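Long-range contacts in beta-N-acetylhexosaminidase (Mycobacterium smegmatis, PDB 4YYF), which probably hydrolyses terminal non-reducing N-acetyl-D-hexosamine residues from N-acetyl-beta-D-hexosaminides, as a member of glycosyl hydrolase family 3: residues 98-106 and 150-158; 285-294 and 311-322. The protein carries 1 engineered substitution. One frame throughout, in Å; residues are numbered along the deposited sequence.

Contact 1: residues 98-106 and 150-158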
ATOM      1  N   PRO A  98       2.003  -7.305 -16.170  1.00 17.95           N
ATOM      2  CA  PRO A  98       2.690  -8.168 -15.205  1.00 16.31           C
ATOM      3  C   PRO A  98       1.989  -8.138 -13.840  1.00 22.82           C
ATOM      4  O   PRO A  98       1.305  -7.165 -13.513  1.00 16.23           O
ATOM      5  CB  PRO A  98       4.081  -7.531 -15.090  1.00 18.35           C
ATOM      6  CG  PRO A  98       4.302  -6.843 -16.396  1.00 21.13           C
ATOM      7  CD  PRO A  98       2.921  -6.337 -16.814  1.00 18.35           C
ATOM      8  N   LEU A  99       2.162  -9.194 -13.058  1.00 17.35           N
ATOM      9  CA  LEU A  99       1.526  -9.300 -11.749  1.00 20.24           C
ATOM     10  C   LEU A  99       2.372  -8.606 -10.691  1.00 19.27           C
ATOM     11  O   LEU A  99       3.597  -8.774 -10.659  1.00 17.39           O
ATOM     12  CB  LEU A  99       1.364 -10.778 -11.369  1.00 18.98           C
ATOM     13  CG  LEU A  99       0.678 -11.129 -10.050  1.00 17.84           C
ATOM     14  CD1 LEU A  99      -0.772 -10.660 -10.084  1.00 17.63           C
ATOM     15  CD2 LEU A  99       0.756 -12.656  -9.790  1.00 16.47           C
ATOM     16  N   ALA A 100       1.729  -7.813  -9.838  1.00 14.02           N
ATOM     17  CA  ALA A 100       2.430  -7.229  -8.692  1.00 17.09           C
ATOM     18  C   ALA A 100       2.244  -8.144  -7.496  1.00 17.58           C
ATOM     19  O   ALA A 100       1.147  -8.636  -7.244  1.00 15.93           O
ATOM     20  CB  ALA A 100       1.907  -5.824  -8.373  1.00 14.22           C
ATOM     21  N   VAL A 101       3.320  -8.382  -6.759  1.00 12.38           N
ATOM     22  CA  VAL A 101       3.273  -9.286  -5.621  1.00 12.78           C
ATOM     23  C   VAL A 101       3.742  -8.508  -4.404  1.00 16.00           C
ATOM     24  O   VAL A 101       4.894  -8.106  -4.348  1.00 14.38           O
ATOM     25  CB  VAL A 101       4.197 -10.494  -5.853  1.00 14.41           C
ATOM     26  CG1 VAL A 101       4.188 -11.428  -4.619  1.00 16.21           C
ATOM     27  CG2 VAL A 101       3.741 -11.249  -7.118  1.00 14.20           C
ATOM     28  N   SER A 102       2.846  -8.291  -3.444  1.00 14.91           N
ATOM     29  CA  SER A 102       3.131  -7.385  -2.336  1.00 13.38           C
ATOM     30  C   SER A 102       3.127  -8.115  -1.004  1.00 16.18           C
ATOM     31  O   SER A 102       2.601  -9.227  -0.898  1.00 13.38           O
ATOM     32  CB  SER A 102       2.123  -6.236  -2.319  1.00 12.72           C
ATOM     33  OG  SER A 102       0.794  -6.732  -2.216  1.00 17.19           O
ATOM     34  N   VAL A 103       3.704  -7.473   0.016  1.00 14.74           N
ATOM     35  CA  VAL A 103       3.846  -8.065   1.337  1.00 16.72           C
ATOM     36  C   VAL A 103       4.096  -6.953   2.364  1.00 18.24           C
ATOM     37  O   VAL A 103       4.610  -5.885   2.013  1.00 15.20           O
ATOM     38  CB  VAL A 103       5.032  -9.083   1.353  1.00 15.62           C
ATOM     39  CG1 VAL A 103       6.377  -8.358   1.132  1.00 14.53           C
ATOM     40  CG2 VAL A 103       5.057  -9.881   2.667  1.00 14.93           C
ATOM     41  N   ASP A 104       3.706  -7.192   3.614  1.00 18.16           N
ATOM     42  CA  ASP A 104       4.138  -6.358   4.739  1.00 19.33           C
ATOM     43  C   ASP A 104       5.472  -6.873   5.285  1.00 20.04           C
ATOM     44  O   ASP A 104       5.497  -7.763   6.129  1.00 18.28           O
ATOM     45  CB  ASP A 104       3.125  -6.411   5.885  1.00 23.89           C
ATOM     46  CG  ASP A 104       1.970  -5.439   5.715  1.00 35.99           C
ATOM     47  OD1 ASP A 104       2.042  -4.542   4.846  1.00 35.38           O
ATOM     48  OD2 ASP A 104       0.980  -5.565   6.476  1.00 42.79           O
ATOM     49  N   GLU A 105       6.583  -6.312   4.830  1.00 13.37           N
ATOM     50  CA  GLU A 105       7.888  -6.741   5.330  1.00 14.95           C
ATOM     51  C   GLU A 105       8.651  -5.533   5.891  1.00 17.64           C
ATOM     52  O   GLU A 105       9.484  -4.929   5.205  1.00 16.69           O
ATOM     53  CB  GLU A 105       8.664  -7.466   4.218  1.00 15.92           C
ATOM     54  CG  GLU A 105       9.980  -8.078   4.646  1.00 19.67           C
ATOM     55  CD  GLU A 105       9.896  -8.824   5.963  1.00 21.05           C
ATOM     56  OE1 GLU A 105      10.442  -8.321   6.964  1.00 21.66           O
ATOM     57  OE2 GLU A 105       9.302  -9.924   6.004  1.00 20.38           O
ATOM     58  N   GLU A 106       8.332  -5.181   7.139  1.00 17.79           N
ATOM     59  CA  GLU A 106       8.878  -3.994   7.813  1.00 17.90           C
ATOM     60  C   GLU A 106      10.029  -4.359   8.732  1.00 22.14           C
ATOM     61  O   GLU A 106      10.914  -3.541   8.988  1.00 21.90           O
ATOM     62  CB  GLU A 106       7.791  -3.327   8.677  1.00 16.27           C
ATOM     63  CG  GLU A 106       6.537  -2.908   7.913  1.00 16.37           C
ATOM     64  CD  GLU A 106       5.391  -2.508   8.829  1.00 20.50           C
ATOM     65  OE1 GLU A 106       5.664  -2.072   9.974  1.00 18.50           O
ATOM     66  OE2 GLU A 106       4.216  -2.635   8.400  1.00 19.07           O
ATOM     67  N   GLY A 150      10.245 -13.429  -5.616  1.00 15.68           N
ATOM     68  CA  GLY A 150       9.195 -12.982  -6.525  1.00 13.50           C
ATOM     69  C   GLY A 150       8.383 -11.790  -6.046  1.00 15.68           C
ATOM     70  O   GLY A 150       7.401 -11.403  -6.691  1.00 16.60           O
ATOM     71  N   VAL A 151       8.783 -11.196  -4.925  1.00 15.22           N
ATOM     72  CA  VAL A 151       8.085 -10.014  -4.414  1.00 16.31           C
ATOM     73  C   VAL A 151       8.455  -8.802  -5.271  1.00 13.96           C
ATOM     74  O   VAL A 151       9.620  -8.636  -5.617  1.00 16.07           O
ATOM     75  CB  VAL A 151       8.463  -9.764  -2.937  1.00 17.69           C
ATOM     76  CG1 VAL A 151       7.970  -8.387  -2.460  1.00 19.22           C
ATOM     77  CG2 VAL A 151       7.903 -10.875  -2.060  1.00 15.24           C
ATOM     78  N   THR A 152       7.468  -7.968  -5.608  1.00 15.54           N
ATOM     79  CA  THR A 152       7.709  -6.716  -6.347  1.00 15.01           C
ATOM     80  C   THR A 152       7.417  -5.432  -5.560  1.00 13.11           C
ATOM     81  O   THR A 152       7.930  -4.340  -5.889  1.00 11.64           O
ATOM     82  CB  THR A 152       6.952  -6.687  -7.696  1.00 13.12           C
ATOM     83  OG1 THR A 152       5.536  -6.604  -7.480  1.00 13.75           O
ATOM     84  CG2 THR A 152       7.254  -7.939  -8.490  1.00 12.88           C
ATOM     85  N   VAL A 153       6.599  -5.555  -4.524  1.00 11.44           N
ATOM     86  CA  VAL A 153       6.176  -4.402  -3.733  1.00 14.25           C
ATOM     87  C   VAL A 153       6.290  -4.729  -2.255  1.00 17.40           C
ATOM     88  O   VAL A 153       5.809  -5.772  -1.824  1.00 13.36           O
ATOM     89  CB  VAL A 153       4.695  -4.036  -4.005  1.00 14.06           C
ATOM     90  CG1 VAL A 153       4.268  -2.863  -3.121  1.00 14.65           C
ATOM     91  CG2 VAL A 153       4.462  -3.694  -5.479  1.00 16.75           C
ATOM     92  N   ASP A 154       6.913  -3.843  -1.477  1.00 11.45           N
ATOM     93  CA  ASP A 154       6.914  -3.984  -0.019  1.00 12.90           C
ATOM     94  C   ASP A 154       6.144  -2.815   0.578  1.00 15.57           C
ATOM     95  O   ASP A 154       6.466  -1.655   0.311  1.00 13.82           O
ATOM     96  CB  ASP A 154       8.357  -3.998   0.539  1.00 13.54           C
ATOM     97  CG  ASP A 154       8.419  -4.292   2.043  1.00 17.06           C
ATOM     98  OD1 ASP A 154       7.372  -4.594   2.666  1.00 17.11           O
ATOM     99  OD2 ASP A 154       9.538  -4.254   2.618  1.00 16.20           O
ATOM    100  N   PHE A 155       5.144  -3.108   1.404  1.00 12.84           N
ATOM    101  CA  PHE A 155       4.421  -2.041   2.091  1.00 12.61           C
ATOM    102  C   PHE A 155       5.257  -1.552   3.262  1.00 15.99           C
ATOM    103  O   PHE A 155       4.946  -1.808   4.422  1.00 19.39           O
ATOM    104  CB  PHE A 155       3.055  -2.534   2.550  1.00  9.81           C
ATOM    105  CG  PHE A 155       2.122  -2.864   1.410  1.00 16.09           C
ATOM    106  CD1 PHE A 155       1.948  -1.965   0.358  1.00 15.98           C
ATOM    107  CD2 PHE A 155       1.445  -4.076   1.373  1.00 15.92           C
ATOM    108  CE1 PHE A 155       1.073  -2.262  -0.710  1.00 14.51           C
ATOM    109  CE2 PHE A 155       0.577  -4.385   0.310  1.00 17.90           C
ATOM    110  CZ  PHE A 155       0.394  -3.464  -0.728  1.00 13.10           C
ATOM    111  N   ALA A 156       6.340  -0.861   2.926  1.00 14.20           N
ATOM    112  CA  ALA A 156       7.277  -0.314   3.899  1.00 13.45           C
ATOM    113  C   ALA A 156       8.085   0.731   3.156  1.00 14.10           C
ATOM    114  O   ALA A 156       8.234   0.640   1.942  1.00 15.91           O
ATOM    115  CB  ALA A 156       8.189  -1.442   4.442  1.00 14.06           C
ATOM    116  N   PRO A 157       8.645   1.725   3.864  1.00 14.65           N
ATOM    117  CA  PRO A 157       8.677   1.920   5.306  1.00 14.80           C
ATOM    118  C   PRO A 157       7.466   2.670   5.833  1.00 16.16           C
ATOM    119  O   PRO A 157       6.858   3.490   5.150  1.00 15.24           O
ATOM    120  CB  PRO A 157       9.909   2.809   5.500  1.00 13.16           C
ATOM    121  CG  PRO A 157       9.903   3.681   4.251  1.00 14.32           C
ATOM    122  CD  PRO A 157       9.491   2.704   3.153  1.00 13.13           C
ATOM    123  N   VAL A 158       7.152   2.380   7.084  1.00 16.10           N
ATOM    124  CA  VAL A 158       6.261   3.197   7.884  1.00 16.57           C
ATOM    125  C   VAL A 158       6.939   4.544   8.089  1.00 16.57           C
ATOM    126  O   VAL A 158       8.099   4.605   8.502  1.00 15.94           O
ATOM    127  CB  VAL A 158       6.059   2.529   9.258  1.00 18.25           C
ATOM    128  CG1 VAL A 158       5.360   3.480  10.248  1.00 17.27           C
ATOM    129  CG2 VAL A 158       5.276   1.230   9.094  1.00 16.44           C
TER
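Thr152 bonds both the N and the O of Val101, on the same edge of the strand: OG1 of Thr152 accepts from Val101 N at 2.9 Å, while N of Thr152 donates to Val101 O. That carbonyl is gripped twice, since Val153 N also reaches it at 3.1 Å; the first donor lies in the carbonyl plane and the second well above it. The hydroxyl reaches Val101 because OG1 of Thr152 sits between its own N and carbonyl carbon (chi1 68°). Two residues further on, Phe155 N donates to Val103 O at 2.9 Å with an almost straight N-H...O angle of 172°. The Phe155 ring reaches back beside Ser102, with CE2 3.5 Å from Ser102 OG, and Asp104 OD1 lies at the ring edge near its plane, 3.6 Å from Phe155 CD2 and 3.2 Å from Phe155 CB. On the other face of the strand, Asp154 OD1 takes the amide of Glu105 at 2.9 Å on its syn side, while Val103 CG1 meets Val151 CG1.

Outside the two segments, further partners hold the acidic groups. The carboxylate of Glu106, 3.4 Å from Val158 CG2 through OE1, is paired with Lys203 and Arg173, and Lys203 also takes the carbonyl of Phe155. Glu105 turns its carboxylate away to Arg142, Ser111 and the amide of Leu113.

Strand 100-107 is flanked by strand 70-73, which bonds Ala100 and Ser102, and by the short strand 153-154, whose Val153 packs on strand 199-205. Helix 132-148, ended by a Schellman motif at Gly150, lays Met146 over Glu105, Val151 and Asp154.

Contact 2: residues 285-294 and 311-322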
ATOM      1  N   GLY A 285       2.559   9.692  -8.328  1.00 15.77           N
ATOM      2  CA  GLY A 285       2.738   8.255  -8.352  1.00 15.14           C
ATOM      3  C   GLY A 285       1.573   7.457  -7.794  1.00 14.16           C
ATOM      4  O   GLY A 285       0.465   7.971  -7.584  1.00 15.76           O
ATOM      5  N   LEU A 286       1.841   6.178  -7.554  1.00 14.34           N
ATOM      6  CA  LEU A 286       0.822   5.213  -7.196  1.00 14.58           C
ATOM      7  C   LEU A 286       0.395   5.353  -5.741  1.00 15.17           C
ATOM      8  O   LEU A 286       1.228   5.470  -4.836  1.00 15.46           O
ATOM      9  CB  LEU A 286       1.368   3.803  -7.429  1.00 16.54           C
ATOM     10  CG  LEU A 286       0.360   2.659  -7.464  1.00 19.52           C
ATOM     11  CD1 LEU A 286      -0.569   2.862  -8.652  1.00 13.75           C
ATOM     12  CD2 LEU A 286       1.086   1.312  -7.552  1.00 17.52           C
ATOM     13  N   VAL A 287      -0.914   5.341  -5.512  1.00 13.29           N
ATOM     14  CA  VAL A 287      -1.448   5.473  -4.159  1.00 12.91           C
ATOM     15  C   VAL A 287      -2.333   4.273  -3.815  1.00 16.64           C
ATOM     16  O   VAL A 287      -3.342   4.034  -4.487  1.00 16.64           O
ATOM     17  CB  VAL A 287      -2.245   6.788  -3.993  1.00 14.86           C
ATOM     18  CG1 VAL A 287      -2.766   6.904  -2.575  1.00 12.94           C
ATOM     19  CG2 VAL A 287      -1.362   8.001  -4.308  1.00 12.34           C
ATOM     20  N   TYR A 288      -1.943   3.521  -2.779  1.00 13.90           N
ATOM     21  CA  TYR A 288      -2.720   2.380  -2.295  1.00 12.14           C
ATOM     22  C   TYR A 288      -3.623   2.794  -1.143  1.00 17.82           C
ATOM     23  O   TYR A 288      -3.353   3.794  -0.473  1.00 18.26           O
ATOM     24  CB  TYR A 288      -1.785   1.296  -1.735  1.00 14.22           C
ATOM     25  CG  TYR A 288      -1.027   0.463  -2.742  1.00 11.88           C
ATOM     26  CD1 TYR A 288      -1.549  -0.738  -3.199  1.00 12.25           C
ATOM     27  CD2 TYR A 288       0.235   0.846  -3.188  1.00 14.43           C
ATOM     28  CE1 TYR A 288      -0.844  -1.534  -4.108  1.00 14.84           C
ATOM     29  CE2 TYR A 288       0.956   0.051  -4.106  1.00 11.40           C
ATOM     30  CZ  TYR A 288       0.395  -1.130  -4.557  1.00 15.15           C
ATOM     31  OH  TYR A 288       1.068  -1.936  -5.455  1.00 16.81           O
ATOM     32  N   THR A 289      -4.672   2.005  -0.884  1.00 14.17           N
ATOM     33  CA  THR A 289      -5.364   2.089   0.395  1.00 13.34           C
ATOM     34  C   THR A 289      -4.804   1.028   1.325  1.00 13.65           C
ATOM     35  O   THR A 289      -4.229   0.034   0.881  1.00 19.55           O
ATOM     36  CB  THR A 289      -6.869   1.788   0.282  1.00 14.72           C
ATOM     37  OG1 THR A 289      -7.029   0.401  -0.050  1.00 15.60           O
ATOM     38  CG2 THR A 289      -7.530   2.664  -0.766  1.00 13.94           C
ATOM     39  N   ASP A 290      -5.022   1.218   2.620  1.00 14.64           N
ATOM     40  CA  ASP A 290      -4.795   0.163   3.605  1.00 16.06           C
ATOM     41  C   ASP A 290      -5.936  -0.847   3.411  1.00 17.69           C
ATOM     42  O   ASP A 290      -6.860  -0.606   2.626  1.00 18.17           O
ATOM     43  CB  ASP A 290      -4.814   0.778   5.014  1.00 16.75           C
ATOM     44  CG  ASP A 290      -4.130  -0.090   6.075  1.00 20.75           C
ATOM     45  OD1 ASP A 290      -3.851  -1.281   5.835  1.00 17.27           O
ATOM     46  OD2 ASP A 290      -3.887   0.439   7.177  1.00 17.85           O
ATOM     47  N   ASP A 291      -5.858  -1.974   4.111  1.00 13.66           N
ATOM     48  CA  ASP A 291      -6.800  -3.096   3.968  1.00 15.53           C
ATOM     49  C   ASP A 291      -8.256  -2.672   4.184  1.00 17.77           C
ATOM     50  O   ASP A 291      -8.618  -2.191   5.250  1.00 21.31           O
ATOM     51  CB  ASP A 291      -6.350  -4.202   4.941  1.00 15.04           C
ATOM     52  CG  ASP A 291      -7.390  -5.281   5.198  1.00 20.71           C
ATOM     53  OD1 ASP A 291      -8.312  -5.509   4.389  1.00 20.45           O
ATOM     54  OD2 ASP A 291      -7.252  -5.937   6.252  1.00 22.92           O
ATOM     55  N   LEU A 292      -9.074  -2.850   3.144  1.00 16.91           N
ATOM     56  CA  LEU A 292     -10.473  -2.407   3.144  1.00 18.09           C
ATOM     57  C   LEU A 292     -11.488  -3.430   3.663  1.00 20.09           C
ATOM     58  O   LEU A 292     -12.655  -3.092   3.851  1.00 20.96           O
ATOM     59  CB  LEU A 292     -10.900  -1.961   1.741  1.00 19.26           C
ATOM     60  CG  LEU A 292     -10.187  -0.765   1.123  1.00 19.58           C
ATOM     61  CD1 LEU A 292     -10.548  -0.649  -0.341  1.00 20.57           C
ATOM     62  CD2 LEU A 292     -10.550   0.520   1.859  1.00 15.15           C
ATOM     63  N   SER A 293     -11.067  -4.669   3.907  1.00 19.45           N
ATOM     64  CA  SER A 293     -12.037  -5.709   4.278  1.00 15.95           C
ATOM     65  C   SER A 293     -11.983  -6.150   5.748  1.00 21.53           C
ATOM     66  O   SER A 293     -13.021  -6.334   6.386  1.00 22.91           O
ATOM     67  CB  SER A 293     -11.898  -6.924   3.365  1.00 18.25           C
ATOM     68  OG  SER A 293     -10.645  -7.559   3.566  1.00 16.95           O
ATOM     69  N   SER A 294     -10.789  -6.343   6.290  1.00 20.81           N
ATOM     70  CA  SER A 294     -10.694  -6.905   7.642  1.00 23.05           C
ATOM     71  C   SER A 294     -10.613  -5.844   8.717  1.00 20.64           C
ATOM     72  O   SER A 294     -10.753  -6.152   9.905  1.00 26.34           O
ATOM     73  CB  SER A 294      -9.492  -7.836   7.777  1.00 23.30           C
ATOM     74  OG  SER A 294      -8.294  -7.095   7.943  1.00 22.94           O
ATOM     75  N   ALA A 311     -13.169   4.265  -2.326  1.00 21.60           N
ATOM     76  CA  ALA A 311     -11.742   4.552  -2.412  1.00 22.88           C
ATOM     77  C   ALA A 311     -11.359   5.057  -3.801  1.00 19.06           C
ATOM     78  O   ALA A 311     -10.680   6.070  -3.925  1.00 18.13           O
ATOM     79  CB  ALA A 311     -10.904   3.329  -2.032  1.00 21.82           C
ATOM     80  N   LEU A 312     -11.795   4.353  -4.841  1.00 18.68           N
ATOM     81  CA  LEU A 312     -11.463   4.738  -6.214  1.00 20.66           C
ATOM     82  C   LEU A 312     -12.131   6.048  -6.595  1.00 22.19           C
ATOM     83  O   LEU A 312     -11.564   6.824  -7.377  1.00 24.80           O
ATOM     84  CB  LEU A 312     -11.842   3.628  -7.212  1.00 18.79           C
ATOM     85  CG  LEU A 312     -11.168   2.286  -6.945  1.00 21.97           C
ATOM     86  CD1 LEU A 312     -11.638   1.224  -7.959  1.00 20.94           C
ATOM     87  CD2 LEU A 312      -9.641   2.431  -6.951  1.00 21.25           C
ATOM     88  N   GLN A 313     -13.324   6.302  -6.051  1.00 24.32           N
ATOM     89  CA  GLN A 313     -13.990   7.597  -6.245  1.00 24.80           C
ATOM     90  C   GLN A 313     -13.181   8.709  -5.597  1.00 26.28           C
ATOM     91  O   GLN A 313     -13.066   9.811  -6.141  1.00 27.01           O
ATOM     92  CB  GLN A 313     -15.379   7.621  -5.593  1.00 26.63           C
ATOM     93  CG  GLN A 313     -16.480   6.885  -6.309  1.00 29.24           C
ATOM     94  CD  GLN A 313     -17.772   6.903  -5.501  1.00 35.67           C
ATOM     95  OE1 GLN A 313     -17.749   6.795  -4.270  1.00 37.31           O
ATOM     96  NE2 GLN A 313     -18.899   7.062  -6.185  1.00 37.34           N
ATOM     97  N   ALA A 314     -12.643   8.428  -4.417  1.00 24.36           N
ATOM     98  CA  ALA A 314     -11.948   9.452  -3.644  1.00 23.86           C
ATOM     99  C   ALA A 314     -10.593   9.791  -4.269  1.00 20.10           C
ATOM    100  O   ALA A 314     -10.121  10.916  -4.172  1.00 20.82           O
ATOM    101  CB  ALA A 314     -11.788   9.017  -2.200  1.00 21.00           C
ATOM    102  N   GLY A 315      -9.959   8.817  -4.902  1.00 19.99           N
ATOM    103  CA  GLY A 315      -8.716   9.105  -5.592  1.00 20.16           C
ATOM    104  C   GLY A 315      -7.613   8.085  -5.440  1.00 18.04           C
ATOM    105  O   GLY A 315      -6.508   8.299  -5.944  1.00 15.85           O
ATOM    106  N   ALA A 316      -7.892   6.964  -4.772  1.00 15.19           N
ATOM    107  CA  ALA A 316      -6.899   5.900  -4.701  1.00 13.44           C
ATOM    108  C   ALA A 316      -6.670   5.305  -6.090  1.00 15.91           C
ATOM    109  O   ALA A 316      -7.595   5.239  -6.902  1.00 17.53           O
ATOM    110  CB  ALA A 316      -7.332   4.814  -3.717  1.00 15.22           C
ATOM    111  N   ASP A 317      -5.440   4.877  -6.364  1.00 12.68           N
ATOM    112  CA  ASP A 317      -5.143   4.181  -7.619  1.00 13.70           C
ATOM    113  C   ASP A 317      -5.255   2.684  -7.433  1.00 17.89           C
ATOM    114  O   ASP A 317      -5.347   1.930  -8.404  1.00 16.33           O
ATOM    115  CB  ASP A 317      -3.710   4.434  -8.059  1.00 13.08           C
ATOM    116  CG  ASP A 317      -3.420   5.883  -8.278  1.00 16.49           C
ATOM    117  OD1 ASP A 317      -4.134   6.512  -9.085  1.00 18.38           O
ATOM    118  OD2 ASP A 317      -2.474   6.387  -7.636  1.00 19.50           O
ATOM    119  N   ASN A 318      -5.189   2.241  -6.188  1.00 15.23           N
ATOM    120  CA  ASN A 318      -5.148   0.810  -5.938  1.00 15.72           C
ATOM    121  C   ASN A 318      -5.865   0.441  -4.650  1.00 15.66           C
ATOM    122  O   ASN A 318      -5.470   0.858  -3.563  1.00 15.63           O
ATOM    123  CB  ASN A 318      -3.698   0.320  -5.901  1.00 16.42           C
ATOM    124  CG  ASN A 318      -3.587  -1.173  -6.146  1.00 15.09           C
ATOM    125  OD1 ASN A 318      -4.015  -1.985  -5.325  1.00 16.83           O
ATOM    126  ND2 ASN A 318      -3.013  -1.540  -7.283  1.00 16.70           N
ATOM    127  N   ALA A 319      -6.927  -0.340  -4.786  1.00 11.69           N
ATOM    128  CA  ALA A 319      -7.747  -0.745  -3.647  1.00 12.98           C
ATOM    129  C   ALA A 319      -7.298  -2.111  -3.183  1.00 18.89           C
ATOM    130  O   ALA A 319      -7.322  -3.082  -3.956  1.00 18.21           O
ATOM    131  CB  ALA A 319      -9.218  -0.779  -4.041  1.00 16.97           C
ATOM    132  N   LEU A 320      -6.904  -2.185  -1.914  1.00 14.94           N
ATOM    133  CA  LEU A 320      -6.301  -3.383  -1.348  1.00 12.71           C
ATOM    134  C   LEU A 320      -7.224  -3.985  -0.291  1.00 14.83           C
ATOM    135  O   LEU A 320      -7.753  -3.263   0.553  1.00 15.07           O
ATOM    136  CB  LEU A 320      -4.958  -2.990  -0.708  1.00 13.75           C
ATOM    137  CG  LEU A 320      -4.021  -3.946   0.058  1.00 25.89           C
ATOM    138  CD1 LEU A 320      -4.389  -4.099   1.506  1.00 30.28           C
ATOM    139  CD2 LEU A 320      -3.935  -5.307  -0.577  1.00 26.23           C
ATOM    140  N   TRP A 321      -7.423  -5.299  -0.345  1.00 16.79           N
ATOM    141  CA  TRP A 321      -8.057  -6.032   0.760  1.00 15.52           C
ATOM    142  C   TRP A 321      -7.521  -7.459   0.785  1.00 18.08           C
ATOM    143  O   TRP A 321      -6.756  -7.841  -0.098  1.00 15.43           O
ATOM    144  CB  TRP A 321      -9.593  -5.940   0.724  1.00 14.41           C
ATOM    145  CG  TRP A 321     -10.315  -6.837  -0.264  1.00 15.47           C
ATOM    146  CD1 TRP A 321     -10.950  -8.024   0.012  1.00 17.35           C
ATOM    147  CD2 TRP A 321     -10.526  -6.585  -1.666  1.00 17.48           C
ATOM    148  NE1 TRP A 321     -11.526  -8.528  -1.137  1.00 19.60           N
ATOM    149  CE2 TRP A 321     -11.282  -7.666  -2.175  1.00 17.89           C
ATOM    150  CE3 TRP A 321     -10.141  -5.557  -2.536  1.00 18.89           C
ATOM    151  CZ2 TRP A 321     -11.650  -7.749  -3.526  1.00 14.73           C
ATOM    152  CZ3 TRP A 321     -10.511  -5.638  -3.875  1.00 17.28           C
ATOM    153  CH2 TRP A 321     -11.257  -6.728  -4.355  1.00 14.35           C
ATOM    154  N   ILE A 322      -7.863  -8.243   1.802  1.00 16.32           N
ATOM    155  CA  ILE A 322      -7.024  -9.406   2.081  1.00 18.95           C
ATOM    156  C   ILE A 322      -7.578 -10.775   1.695  1.00 15.66           C
ATOM    157  O   ILE A 322      -7.019 -11.798   2.082  1.00 16.34           O
ATOM    158  CB  ILE A 322      -6.456  -9.397   3.529  1.00 20.78           C
ATOM    159  CG1 ILE A 322      -7.565  -9.564   4.570  1.00 18.52           C
ATOM    160  CG2 ILE A 322      -5.660  -8.104   3.776  1.00 21.42           C
ATOM    161  CD1 ILE A 322      -7.036  -9.718   5.992  1.00 19.50           C
TER
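Asn318 lies alongside Tyr288, both side chains pointing the same way, with the amide and ring planes 43° apart and Asn318 OD1 3.4 Å from Tyr288 CE1. The amide is kept in this orientation by Thr50 at OD1 and Asn355 at ND2. The backbones meet here in a single bridge, where Thr289 N donates to Asn318 O at 3.0 Å. Thr289 is tightly packed: its CG2 is 3.7 Å from both Ala311 CB and Ala316 CB. Its OG1 donates to Asp290 O and accepts from Leu320 N at 3.2 Å, so one hydroxyl ties the two chains where bridging stops. The Thr289 carbonyl oxygen, buried against Leu320 CB, has no polar partner in the model.

At the other end of the strand, Asp317 OD2 uses its anti lone pair to accept from Val287 N at 2.8 Å, and Asp317 N returns a bond to Val287 O. Its carboxylate also forms salt bridges with Arg274 and Arg354 and a hydrogen bond with Ser351 of the sodium site.

Beyond Leu292, whose N reaches Leu320 O, the contact is looser and partly open to solvent. Ile322 sets CG2 across the Asp291 carboxylate and CD1 3.6 Å from Ser294 CB, while the bond from Ile322 N to Ser293 OG is weak at 3.4 Å. Asp291 OD1 accepts from Ser293 N (an Asx turn) and Ser294 N (an Asx motif), both from one face of its carboxylate.

Strand 287-289, helix 304-314 and strand 319-321 form a beta-alpha-beta crossover, and the Tyr288-Asn318 bridge closes the circle of strands expected of a TIM barrel.

Contacts 1 and 2 occupy different parts of one barrel wall, their centres about 15 Å apart, with strands 199-205 and 246-249 between them along the sheet. They meet through the interior: Phe155 and Tyr288 pack edge-to-face, Phe155 CE1 lying 3.9 Å from Tyr288 CD1, and Val153 CG2 is 3.8 Å from Tyr288 OH. Acidic residues near the ends of strands 100-107 and 287-289 approach small bound molecules. The side chain of Asp104 lies about 3 Å from a formic acid, Asp290's about 3 Å from an acetate and Glu106's about 6 Å from an acetate. These probably come from the crystallisation liquor but are consistent with a pocket at the strands' C-terminal ends, where TIM barrels carry active sites.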